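Local coordinates for protein AbyA5 (Verrucosispora maris, PDB 4YWF) that catalyses acetate elimination in spirotetronate biosynthesis, as an esterase-like lyase of the AB hydrolase superfamily, at residues R96-A99 against L100-V104. The protein carries 4 engineered substitutions. Numbering follows the deposited sequence.
Sequences RAEA and LRRCV
Over about two turns of helix 94-111, four successive i to i+4 backbone hydrogen bonds run from the amides of L100, R101, R102 and C103 to the carbonyls of R96, A97, E98 and A99; that of R102 N to E98 O is 2.8 Å long. The same four-residue step brings E98 and R102 together as a salt bridge, with E98 OE2 2.9 Å from R102 NH1. E98 CG stands anti to the backbone N (chi1 -176°) and the extended chain reaches outward, while R102, bent at chi3, turns back along the helix to meet it, the two lying side by side. The flat groups are nearly parallel, 11° apart, but offset: NH1 meets OE2 on its anti side, out of the carboxylate plane, and OE2 is tilted from the guanidinium plane. The N-H...O angle is a bent 142°. Below the charges, E98 CG rests 3.7 Å from R102 CD. This intrahelical i to i+4 ion pair lies at the edge of the face that packs on helices 59-72 and 76-87, where A99 touches I64 and A86; E98 is on the exposed side. R102 also touches I64, and its NH2 makes a weak hydrogen bond to Y83 OH. A leucine in place of R102 would probably leave the E98 carboxylate without its charged mate and Y83 OH without this weak partner. On the buried side, C103 CB approaches A99 O to 3.4 Å, while C103 itself packs against Y83 and N84.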
loop_
_atom_site.group_PDB
_atom_site.type_symbol
_atom_site.label_atom_id
_atom_site.label_comp_id
_atom_site.label_asym_id
_atom_site.label_seq_id
_atom_site.Cartn_x
_atom_site.Cartn_y
_atom_site.Cartn_z
ATOM N N ARG A 96 17.519 -7.884 -7.483
ATOM C CA ARG A 96 16.224 -7.390 -7.101
ATOM C C ARG A 96 15.454 -6.919 -8.343
ATOM O O ARG A 96 14.220 -7.132 -8.396
ATOM C CB ARG A 96 16.288 -6.251 -6.081
ATOM C CG ARG A 96 16.550 -6.734 -4.654
ATOM C CD ARG A 96 16.243 -5.703 -3.588
ATOM N NE ARG A 96 16.180 -6.333 -2.270
ATOM C CZ ARG A 96 17.223 -6.687 -1.503
ATOM N NH1 ARG A 96 18.480 -6.372 -1.833
ATOM N NH2 ARG A 96 16.989 -7.369 -0.364
ATOM N N ALA A 97 16.134 -6.326 -9.344
ATOM C CA ALA A 97 15.461 -5.841 -10.552
ATOM C C ALA A 97 14.882 -7.047 -11.304
ATOM O O ALA A 97 13.749 -7.040 -11.746
ATOM C CB ALA A 97 16.399 -5.060 -11.454
ATOM N N GLU A 98 15.661 -8.088 -11.408
ATOM C CA GLU A 98 15.213 -9.379 -11.963
ATOM C C GLU A 98 14.017 -9.984 -11.204
ATOM O O GLU A 98 13.001 -10.360 -11.794
ATOM C CB GLU A 98 16.362 -10.364 -11.988
ATOM C CG GLU A 98 16.038 -11.720 -12.641
ATOM C CD GLU A 98 17.113 -12.772 -12.407
ATOM O OE1 GLU A 98 18.247 -12.425 -12.064
ATOM O OE2 GLU A 98 16.834 -13.972 -12.582
ATOM N N ALA A 99 14.152 -10.069 -9.892
ATOM C CA ALA A 99 13.105 -10.580 -9.084
ATOM C C ALA A 99 11.813 -9.837 -9.280
ATOM O O ALA A 99 10.734 -10.471 -9.332
ATOM C CB ALA A 99 13.526 -10.600 -7.593
ATOM N N LEU A 100 11.866 -8.511 -9.419
ATOM C CA LEU A 100 10.631 -7.739 -9.570
ATOM C C LEU A 100 10.011 -8.044 -10.897
ATOM O O LEU A 100 8.756 -8.226 -10.988
ATOM C CB LEU A 100 10.807 -6.208 -9.472
ATOM C CG LEU A 100 9.619 -5.355 -9.888
ATOM C CD1 LEU A 100 8.542 -5.695 -8.856
ATOM C CD2 LEU A 100 9.994 -3.842 -9.910
ATOM N N ARG A 101 10.859 -8.089 -11.936
ATOM C CA ARG A 101 10.309 -8.478 -13.225
ATOM C C ARG A 101 9.663 -9.896 -13.159
ATOM O O ARG A 101 8.588 -10.108 -13.748
ATOM C CB ARG A 101 11.359 -8.418 -14.312
ATOM C CG ARG A 101 10.830 -8.926 -15.640
ATOM C CD ARG A 101 9.635 -8.079 -16.150
ATOM N NE ARG A 101 8.934 -8.738 -17.267
ATOM C CZ ARG A 101 7.668 -8.531 -17.616
ATOM N NH1 ARG A 101 6.898 -7.666 -16.934
ATOM N NH2 ARG A 101 7.156 -9.215 -18.640
ATOM N N ARG A 102 10.294 -10.859 -12.467
ATOM C CA ARG A 102 9.741 -12.231 -12.474
ATOM C C ARG A 102 8.429 -12.296 -11.701
ATOM O O ARG A 102 7.471 -12.976 -12.091
ATOM C CB ARG A 102 10.786 -13.247 -11.967
ATOM C CG ARG A 102 12.021 -13.201 -12.836
ATOM C CD ARG A 102 13.184 -13.969 -12.243
ATOM N NE ARG A 102 12.863 -15.373 -12.185
ATOM C CZ ARG A 102 13.746 -16.351 -11.937
ATOM N NH1 ARG A 102 15.023 -16.090 -11.738
ATOM N NH2 ARG A 102 13.347 -17.598 -11.878
ATOM N N CYS A 103 8.357 -11.507 -10.637
ATOM C CA CYS A 103 7.107 -11.350 -9.915
ATOM C C CYS A 103 5.947 -10.865 -10.759
ATOM O O CYS A 103 4.870 -11.528 -10.834
ATOM C CB CYS A 103 7.348 -10.410 -8.713
ATOM S SG CYS A 103 5.928 -10.236 -7.651
ATOM N N VAL A 104 6.178 -9.769 -11.481
ATOM C CA VAL A 104 5.166 -9.177 -12.349
ATOM C C VAL A 104 4.766 -10.194 -13.424
ATOM O O VAL A 104 3.574 -10.426 -13.668
ATOM C CB VAL A 104 5.657 -7.878 -13.027
ATOM C CG1 VAL A 104 4.657 -7.431 -14.102
ATOM C CG2 VAL A 104 5.911 -6.801 -12.006
#